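Local coordinates for ferulic acid esterase, AmCE1/Fae1A (Anaeromyces mucronatus, PDB 5CXX), which probably hydrolyses feruloyl esters, releasing ferulic acid, as an alpha/beta-hydrolase-fold esterase that binds ferulic acid in its pocket, at residues A[3-7]-A[270-274]; A[24-29]-A[41-46]; A[183-187]-A[196-202]. All coordinates share one frame; numbering follows the deposited sequence. Where two conformers were deposited one is given.

Interaction 1 (A[3-7]-A[270-274])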
loop_
_atom_site.group_PDB
_atom_site.type_symbol
_atom_site.label_atom_id
_atom_site.label_comp_id
_atom_site.label_asym_id
_atom_site.label_seq_id
_atom_site.Cartn_x
_atom_site.Cartn_y
_atom_site.Cartn_z
ATOM N N LYS A 3 20.062 -6.556 -7.516
ATOM C CA LYS A 3 20.759 -5.338 -7.991
ATOM C C LYS A 3 20.051 -4.061 -7.527
ATOM O O LYS A 3 19.798 -3.154 -8.319
ATOM C CB LYS A 3 20.852 -5.332 -9.523
ATOM C CG LYS A 3 19.732 -6.120 -10.200
ATOM C CD LYS A 3 20.025 -6.449 -11.648
ATOM C CE LYS A 3 18.860 -7.196 -12.308
ATOM N NZ LYS A 3 17.633 -6.397 -12.600
ATOM N N LEU A 4 19.740 -4.008 -6.257
ATOM C CA LEU A 4 18.859 -3.013 -5.694
ATOM C C LEU A 4 19.547 -1.671 -5.533
ATOM O O LEU A 4 20.465 -1.566 -4.783
ATOM C CB LEU A 4 18.463 -3.555 -4.331
ATOM C CG LEU A 4 17.644 -2.793 -3.315
ATOM C CD1 LEU A 4 16.184 -2.792 -3.744
ATOM C CD2 LEU A 4 17.792 -3.435 -1.953
ATOM N N GLN A 5 19.100 -0.644 -6.222
ATOM C CA GLN A 5 19.671 0.706 -6.010
ATOM C C GLN A 5 18.597 1.721 -5.549
ATOM O O GLN A 5 17.912 2.294 -6.359
ATOM C CB GLN A 5 20.352 1.242 -7.269
ATOM C CG GLN A 5 20.918 0.184 -8.196
ATOM C CD GLN A 5 20.011 -0.072 -9.395
ATOM O OE1 GLN A 5 18.792 -0.237 -9.255
ATOM N NE2 GLN A 5 20.615 -0.131 -10.584
ATOM N N ILE A 6 18.465 1.886 -4.239
ATOM C CA ILE A 6 17.403 2.716 -3.699
ATOM C C ILE A 6 17.724 4.177 -3.977
ATOM O O ILE A 6 18.883 4.608 -3.752
ATOM C CB ILE A 6 17.281 2.439 -2.175
ATOM C CG1 ILE A 6 16.953 0.952 -1.949
ATOM C CG2 ILE A 6 16.296 3.384 -1.526
ATOM C CD1 ILE A 6 15.566 0.590 -2.519
ATOM N N SER A 7 16.711 4.918 -4.440
ATOM C CA SER A 7 16.907 6.339 -4.657
ATOM C C SER A 7 15.960 7.108 -3.764
ATOM O O SER A 7 14.863 6.663 -3.473
ATOM C CB SER A 7 16.638 6.742 -6.081
ATOM O OG SER A 7 15.331 6.375 -6.366
ATOM N N PHE A 270 7.509 -8.761 -7.570
ATOM C CA PHE A 270 7.258 -9.857 -8.499
ATOM C C PHE A 270 8.496 -10.304 -9.275
ATOM O O PHE A 270 8.402 -10.695 -10.425
ATOM C CB PHE A 270 6.153 -9.469 -9.479
ATOM C CG PHE A 270 4.978 -8.795 -8.803
ATOM C CD1 PHE A 270 4.399 -9.333 -7.678
ATOM C CD2 PHE A 270 4.453 -7.628 -9.339
ATOM C CE1 PHE A 270 3.311 -8.672 -7.049
ATOM C CE2 PHE A 270 3.329 -6.973 -8.754
ATOM C CZ PHE A 270 2.769 -7.507 -7.591
ATOM N N GLY A 271 9.635 -10.297 -8.606
ATOM C CA GLY A 271 10.831 -10.829 -9.212
ATOM C C GLY A 271 11.467 -9.940 -10.274
ATOM O O GLY A 271 12.300 -10.413 -11.049
ATOM N N ALA A 272 11.110 -8.656 -10.300
ATOM C CA ALA A 272 11.638 -7.731 -11.324
ATOM C C ALA A 272 13.140 -7.608 -11.311
ATOM O O ALA A 272 13.718 -7.280 -12.349
ATOM C CB ALA A 272 11.011 -6.311 -11.136
ATOM N N LEU A 273 13.764 -7.850 -10.158
ATOM C CA LEU A 273 15.218 -7.811 -10.070
ATOM C C LEU A 273 15.822 -9.164 -10.426
ATOM O O LEU A 273 17.052 -9.290 -10.422
ATOM C CB LEU A 273 15.656 -7.394 -8.670
ATOM C CG LEU A 273 15.154 -5.992 -8.269
ATOM C CD1 LEU A 273 15.412 -5.776 -6.801
ATOM C CD2 LEU A 273 15.870 -4.927 -9.110
ATOM N N ASN A 274 14.942 -10.129 -10.737
ATOM C CA ASN A 274 15.202 -11.549 -11.083
ATOM C C ASN A 274 15.453 -12.396 -9.852
ATOM O O ASN A 274 14.522 -12.601 -9.059
ATOM C CB ASN A 274 16.324 -11.674 -12.102
ATOM C CG ASN A 274 16.241 -10.607 -13.170
ATOM O OD1 ASN A 274 15.251 -10.528 -13.899
ATOM N ND2 ASN A 274 17.294 -9.813 -13.303
#

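Interaction 2 (A[24-29]-A[41-46])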
loop_
_atom_site.group_PDB
_atom_site.type_symbol
_atom_site.label_atom_id
_atom_site.label_comp_id
_atom_site.label_asym_id
_atom_site.label_seq_id
_atom_site.Cartn_x
_atom_site.Cartn_y
_atom_site.Cartn_z
ATOM N N PRO A 24 -2.388 2.493 -18.557
ATOM C CA PRO A 24 -3.634 1.808 -18.223
ATOM C C PRO A 24 -4.637 2.789 -17.670
ATOM O O PRO A 24 -4.281 3.918 -17.323
ATOM C CB PRO A 24 -3.270 0.844 -17.114
ATOM C CG PRO A 24 -1.990 1.364 -16.580
ATOM C CD PRO A 24 -1.288 2.171 -17.632
ATOM N N THR A 25 -5.882 2.361 -17.670
ATOM C CA THR A 25 -6.948 3.194 -17.112
ATOM C C THR A 25 -7.648 2.464 -15.981
ATOM O O THR A 25 -7.682 1.233 -15.907
ATOM C CB THR A 25 -7.989 3.566 -18.174
ATOM O OG1 THR A 25 -8.599 2.366 -18.638
ATOM C CG2 THR A 25 -7.342 4.234 -19.356
ATOM N N ALA A 26 -8.180 3.242 -15.045
ATOM C CA ALA A 26 -8.923 2.670 -13.940
ATOM C C ALA A 26 -10.387 2.472 -14.315
ATOM O O ALA A 26 -10.997 3.293 -15.027
ATOM C CB ALA A 26 -8.890 3.641 -12.707
ATOM N N LYS A 27 -10.939 1.359 -13.827
ATOM C CA LYS A 27 -12.372 1.090 -13.925
ATOM C C LYS A 27 -12.920 0.919 -12.528
ATOM O O LYS A 27 -12.371 0.105 -11.746
ATOM C CB LYS A 27 -12.627 -0.182 -14.717
ATOM C CG LYS A 27 -14.091 -0.593 -14.776
ATOM C CD LYS A 27 -14.894 0.225 -15.757
ATOM C CE LYS A 27 -16.374 -0.215 -15.768
ATOM N NZ LYS A 27 -16.865 -0.157 -14.338
ATOM N N LYS A 28 -13.991 1.654 -12.198
ATOM C CA LYS A 28 -14.541 1.523 -10.857
ATOM C C LYS A 28 -15.550 0.387 -10.766
ATOM O O LYS A 28 -16.523 0.305 -11.572
ATOM C CB LYS A 28 -15.190 2.840 -10.403
ATOM C CG LYS A 28 -15.469 2.806 -8.873
ATOM C CD LYS A 28 -15.912 4.193 -8.332
ATOM C CE LYS A 28 -14.768 5.224 -8.413
ATOM N NZ LYS A 28 -15.177 6.454 -7.637
ATOM N N ILE A 29 -15.244 -0.532 -9.863
ATOM C CA ILE A 29 -16.023 -1.726 -9.655
ATOM C C ILE A 29 -16.847 -1.616 -8.386
ATOM O O ILE A 29 -16.331 -1.197 -7.325
ATOM C CB ILE A 29 -15.050 -2.968 -9.552
ATOM C CG1 ILE A 29 -14.210 -3.112 -10.848
ATOM C CG2 ILE A 29 -15.821 -4.260 -9.168
ATOM C CD1 ILE A 29 -15.023 -3.082 -12.105
ATOM N N LYS A 41 -16.896 0.070 -3.268
ATOM C CA LYS A 41 -16.251 0.358 -4.559
ATOM C C LYS A 41 -14.749 0.173 -4.470
ATOM O O LYS A 41 -14.150 0.392 -3.408
ATOM C CB LYS A 41 -16.525 1.795 -4.985
ATOM C CG LYS A 41 -18.107 2.003 -5.355
ATOM C CD LYS A 41 -18.430 3.392 -5.880
ATOM C CE LYS A 41 -19.835 3.453 -6.500
ATOM N NZ LYS A 41 -20.757 2.557 -5.778
ATOM N N MET A 42 -14.156 -0.231 -5.600
ATOM C CA MET A 42 -12.680 -0.240 -5.715
ATOM C C MET A 42 -12.362 0.083 -7.184
ATOM O O MET A 42 -13.174 -0.201 -8.070
ATOM C CB MET A 42 -12.023 -1.608 -5.345
ATOM C CG MET A 42 -12.595 -2.776 -6.168
ATOM S SD MET A 42 -11.872 -4.251 -5.374
ATOM C CE MET A 42 -12.708 -5.576 -6.308
ATOM N N ASN A 43 -11.169 0.654 -7.445
ATOM C CA ASN A 43 -10.712 0.739 -8.829
ATOM C C ASN A 43 -9.863 -0.455 -9.158
ATOM O O ASN A 43 -8.959 -0.845 -8.397
ATOM C CB ASN A 43 -9.896 1.991 -9.053
ATOM C CG ASN A 43 -10.778 3.229 -9.058
ATOM O OD1 ASN A 43 -11.707 3.325 -9.858
ATOM N ND2 ASN A 43 -10.519 4.164 -8.141
ATOM N N VAL A 44 -10.140 -1.012 -10.324
ATOM C CA VAL A 44 -9.272 -2.024 -10.899
ATOM C C VAL A 44 -8.597 -1.441 -12.142
ATOM O O VAL A 44 -9.275 -0.982 -13.062
ATOM C CB VAL A 44 -10.061 -3.301 -11.245
ATOM C CG1 VAL A 44 -9.145 -4.353 -11.925
ATOM C CG2 VAL A 44 -10.648 -3.895 -9.953
ATOM N N ILE A 45 -7.274 -1.536 -12.166
ATOM C CA ILE A 45 -6.467 -0.995 -13.270
ATOM C C ILE A 45 -5.765 -2.182 -13.946
ATOM O O ILE A 45 -4.769 -2.711 -13.417
ATOM C CB ILE A 45 -5.484 0.028 -12.722
ATOM C CG1 ILE A 45 -6.214 1.186 -11.997
ATOM C CG2 ILE A 45 -4.553 0.521 -13.881
ATOM C CD1 ILE A 45 -5.253 1.863 -10.917
ATOM N N LEU A 46 -6.323 -2.626 -15.062
ATOM C CA LEU A 46 -5.717 -3.729 -15.821
ATOM C C LEU A 46 -4.541 -3.233 -16.632
ATOM O O LEU A 46 -4.547 -2.105 -17.076
ATOM C CB LEU A 46 -6.767 -4.358 -16.730
ATOM C CG LEU A 46 -7.949 -4.957 -15.944
ATOM C CD1 LEU A 46 -9.059 -5.431 -16.907
ATOM C CD2 LEU A 46 -7.546 -6.086 -14.903
HETATM O O HOH W 1 -6.112 -0.473 -18.532
HETATM O O HOH W 2 -8.634 -1.324 -16.378
#

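Interaction 3 (A[183-187]-A[196-202]). With FER (3-(4-hydroxy-3-methoxyphenyl)-2-propenoic acid), chain D.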
loop_
_atom_site.group_PDB
_atom_site.type_symbol
_atom_site.label_atom_id
_atom_site.label_comp_id
_atom_site.label_asym_id
_atom_site.label_seq_id
_atom_site.Cartn_x
_atom_site.Cartn_y
_atom_site.Cartn_z
ATOM N N PRO A 183 0.990 6.639 12.837
ATOM C CA PRO A 183 1.192 6.051 14.173
ATOM C C PRO A 183 0.162 5.001 14.504
ATOM O O PRO A 183 -0.953 4.984 13.946
ATOM C CB PRO A 183 1.028 7.228 15.136
ATOM C CG PRO A 183 0.203 8.289 14.331
ATOM C CD PRO A 183 0.644 8.086 12.900
ATOM N N GLY A 184 0.529 4.134 15.454
ATOM C CA GLY A 184 -0.411 3.243 16.112
ATOM C C GLY A 184 -0.378 1.784 15.698
ATOM O O GLY A 184 -1.211 0.982 16.215
ATOM N N ILE A 185 0.547 1.396 14.817
ATOM C CA ILE A 185 0.691 -0.063 14.620
ATOM C C ILE A 185 1.040 -0.652 15.997
ATOM O O ILE A 185 0.500 -1.681 16.419
ATOM C CB ILE A 185 1.798 -0.433 13.638
ATOM C CG1 ILE A 185 1.388 0.091 12.254
ATOM C CG2 ILE A 185 2.004 -1.985 13.599
ATOM C CD1 ILE A 185 2.542 -0.082 11.258
ATOM N N THR A 186 1.986 0.011 16.651
ATOM C CA THR A 186 2.471 -0.368 17.992
ATOM C C THR A 186 2.142 0.832 18.931
ATOM O O THR A 186 1.666 1.884 18.454
ATOM C CB THR A 186 3.982 -0.634 17.935
ATOM O OG1 THR A 186 4.568 0.448 17.219
ATOM C CG2 THR A 186 4.278 -1.949 17.142
ATOM N N PRO A 187 2.315 0.699 20.239
ATOM C CA PRO A 187 1.890 1.798 21.116
ATOM C C PRO A 187 2.639 3.081 20.845
ATOM O O PRO A 187 3.871 3.096 20.599
ATOM C CB PRO A 187 2.212 1.277 22.521
ATOM C CG PRO A 187 2.169 -0.247 22.390
ATOM C CD PRO A 187 2.788 -0.463 21.027
ATOM N N HIS A 196 -2.166 6.125 21.449
ATOM C CA HIS A 196 -2.500 5.050 20.539
ATOM C C HIS A 196 -2.165 3.749 21.259
ATOM O O HIS A 196 -0.995 3.546 21.569
ATOM C CB HIS A 196 -1.688 5.141 19.268
ATOM C CG HIS A 196 -1.987 6.355 18.452
ATOM N ND1 HIS A 196 -1.751 7.642 18.888
ATOM C CD2 HIS A 196 -2.528 6.471 17.213
ATOM C CE1 HIS A 196 -2.118 8.504 17.945
ATOM N NE2 HIS A 196 -2.586 7.819 16.919
ATOM N N GLU A 197 -3.143 2.906 21.576
ATOM C CA GLU A 197 -2.822 1.701 22.343
ATOM C C GLU A 197 -1.930 0.707 21.604
ATOM O O GLU A 197 -1.188 -0.069 22.273
ATOM C CB GLU A 197 -4.106 1.006 22.776
ATOM C CG GLU A 197 -4.889 1.907 23.719
ATOM C CD GLU A 197 -4.244 2.044 25.111
ATOM O OE1 GLU A 197 -3.255 1.331 25.432
ATOM O OE2 GLU A 197 -4.672 2.963 25.847
ATOM N N GLY A 198 -1.977 0.755 20.269
ATOM C CA GLY A 198 -1.205 -0.151 19.436
ATOM C C GLY A 198 -2.075 -1.348 19.017
ATOM O O GLY A 198 -2.775 -1.948 19.859
ATOM N N LEU A 199 -2.011 -1.711 17.737
ATOM C CA LEU A 199 -2.631 -2.947 17.337
ATOM C C LEU A 199 -1.945 -4.170 17.909
ATOM O O LEU A 199 -2.585 -5.188 18.188
ATOM C CB LEU A 199 -2.614 -3.020 15.818
ATOM C CG LEU A 199 -3.424 -1.908 15.099
ATOM C CD1 LEU A 199 -3.214 -1.900 13.565
ATOM C CD2 LEU A 199 -4.912 -2.005 15.399
ATOM N N ILE A 200 -0.624 -4.055 18.060
ATOM C CA ILE A 200 0.214 -5.137 18.546
ATOM C C ILE A 200 1.289 -4.502 19.427
ATOM O O ILE A 200 1.514 -3.292 19.332
ATOM C CB ILE A 200 0.875 -5.939 17.402
ATOM C CG1 ILE A 200 1.602 -5.006 16.447
ATOM C CG2 ILE A 200 -0.267 -6.745 16.679
ATOM C CD1 ILE A 200 2.349 -5.716 15.275
ATOM N N SER A 201 2.000 -5.308 20.212
ATOM C CA SER A 201 3.168 -4.783 20.891
ATOM C C SER A 201 4.359 -4.647 19.910
ATOM O O SER A 201 4.382 -5.246 18.840
ATOM C CB SER A 201 3.570 -5.700 22.034
ATOM O OG SER A 201 4.065 -6.938 21.495
ATOM N N GLU A 202 5.391 -3.917 20.312
ATOM C CA GLU A 202 6.579 -3.841 19.482
ATOM C C GLU A 202 7.205 -5.231 19.219
ATOM O O GLU A 202 7.560 -5.536 18.104
ATOM C CB GLU A 202 7.584 -2.899 20.172
ATOM C CG GLU A 202 7.054 -1.445 20.153
ATOM C CD GLU A 202 8.044 -0.438 20.716
ATOM O OE1 GLU A 202 9.038 -0.869 21.361
ATOM O OE2 GLU A 202 7.822 0.789 20.563
HETATM C C4 FER D . -2.718 10.003 13.674
HETATM C C5 FER D . -2.227 11.004 12.786
HETATM C C6 FER D . -2.348 10.827 11.439
HETATM C C3 FER D . -3.237 8.815 13.129
HETATM C C2 FER D . -3.390 8.629 11.781
HETATM C C1 FER D . -2.929 9.618 10.931
HETATM C C10 FER D . -3.947 6.659 13.498
HETATM C C7 FER D . -3.118 9.421 9.465
HETATM C C8 FER D . -3.038 10.398 8.546
HETATM C C9 FER D . -3.255 10.034 7.079
HETATM O O1 FER D . -3.532 8.854 6.696
HETATM O O2 FER D . -3.186 10.958 6.226
HETATM O O4 FER D . -2.650 10.070 15.033
HETATM O O3 FER D . -3.635 7.921 14.079
HETATM O O HOH W 3 -3.215 1.719 18.008
HETATM O O HOH W 4 5.747 1.882 19.167
#

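Interaction 1 (A[3-7]-A[270-274])
Lys3 reaches past Leu273 with its aliphatic chain, and its CE comes 3.3 Å from Leu273 O and 3.2 Å from Asn274 ND2. The side chains of Lys3 and Leu273 slide by one another in opposite directions, CG and NZ of the lysine skirting the CD2 methyl of Leu273. The lysine chain runs extended as far as CE and then bends at its last torsion (chi4 72°), bringing NZ to 4.0 Å from Ala272 O. Lys3 is poorly ordered, however, and its close distances are best read loosely. Next along the chain, Leu4 CD1 lies 4.3 Å from Leu273 CD1.

A type I beta turn from Gly271 to Asn274, closed by Asn274 N bonding to Gly271 O at 2.7 Å, presents the leucine. Behind the turn, Phe270 stacks edge-to-face on Tyr175, and its carbonyl accepts a hydrogen bond from Lys92. On the other side, Leu4 and Ile6 rest on Ile244 of the strand 244-248, an outermost strand of the main sheet. The two ends of the modelled chain thus meet at the surface through lysine carbons beside a carbonyl oxygen and an amide nitrogen, plus one methyl contact, so the 215 Å² buried here rests on weak dispersion and electrostatic proximity.

Interaction 2 (A[24-29]-A[41-46])
Ile29 and Met42 face each other as a hydrogen-bonded antiparallel pair: Ile29 N gives a nearly straight bond to Met42 O (2.8 Å), and Met42 N returns one to Ile29 O. Lys27 and Val44 repeat the exchange, each backbone N bonding to the carbonyl oxygen of the other. Between and beside these pairs, CA-H groups point at carbonyls, the shortest being Lys41 CA to Ile29 O at 3.2 Å.

At Thr25 and Leu46, water links the two backbones. One molecule joins Thr25 N to Leu46 O, and another bridges Thr25 O and Leu46 N.

This is the hairpin of strands 26-33 and 38-45 at the edge of the main alpha/beta-hydrolase sheet, and strand 38-45 continues it inward through backbone bonds to strand 95-99.

Apolar contacts lie on both faces. Ile29 CG1, anti to its carbonyl carbon (chi1 -59°), meets Val44 CG2 at 3.8 Å on the face that helix 125-140 covers through Met42. On the other face Ala26 CB touches Ile45 CG1. Pro24 adds a contact of its own, its CB pressing tightly on Ile45 CG2 at 3.5 Å.

Lys28 and Asn43 share the face of Ala26 and Ile45. Lys28 passes over Asn43 OD1, its CB 3.6 Å away, and its aliphatic chain meets that of Lys41, CD to CD at 3.6 Å; its NZ forms salt bridges with Glu69 and Asp70, while Asn43 ND2 bonds to Asp70. A leucine in place of Lys28 would probably leave both carboxylates without this cationic mate.

Interaction 3 (A[183-187]-A[196-202])
Pro183 sets its CB over one face of the His196 imidazole, offset toward the rim and 4.2 Å from the ring centroid in a CH-pi contact, while its CG lies 3.4 Å from ferulic acid O4. At the ring's edge His196 NE2 donates a forked pair of hydrogen bonds to ferulic acid, 2.9 Å to the phenol O4 and 3.0 Å to the methoxy O3. With CG anti to the carbonyl carbon (chi1 -65°), the imidazole is carried to the ligand, while ND1 makes a weak bond to Gly194 O. Asp190, which touches both Pro183 and His196, also shares a hydrogen bond with ferulic acid through its carboxylate.

Packing is also close where the backbones meet. Thr186 and Gly198 approach to 4.0 Å between CA atoms, and a CB on Gly198 would clash with Pro187 N; a CB on Gly184 would sit tightly against His196 CD2. Leu199 N bonds to Gly184 O, Ile200 N bonds to Ile185 O, and a water links Gly184 O with Gly198 N.

These loops flank the small hairpin of strands 188-190 and 194-196, inserted in sequence between strands 175-179 and 213-219 of the alpha/beta-hydrolase sheet. Ile185 and Ile200 lie side by side, CG2 to CD1 at 4.1 Å, and both touch helix 157-168.

The looser margin is the Pro187 and Glu202 end. A water there receives the Thr186 hydroxyl, OG1, at 2.7 Å and donates to Pro187 O and Glu202 OE2. The exposed Pro187 ring rests chiefly on backbone oxygens, its CG 3.4 Å from Glu197 O.

Interaction 3 is the one that touches ferulic acid; Pro183 also lies near, without touching, a probable Ser156-His253-Asp222 triad. Interaction 2 sits on the opposite side of the chain's centre, about 32 Å away between centres, with nearest atoms about 20 Å apart. Interaction 1 brings together the modelled ends of the chain, so both other contacts fall within the sequence it spans; its centre is about 26 Å from that of interaction 2 and 31 Å from that of interaction 3. The main sheet relates the first two: 24-29 belongs to one outermost strand, while 3-7 packs on the other, 244-248. Neither of them touches interaction 3.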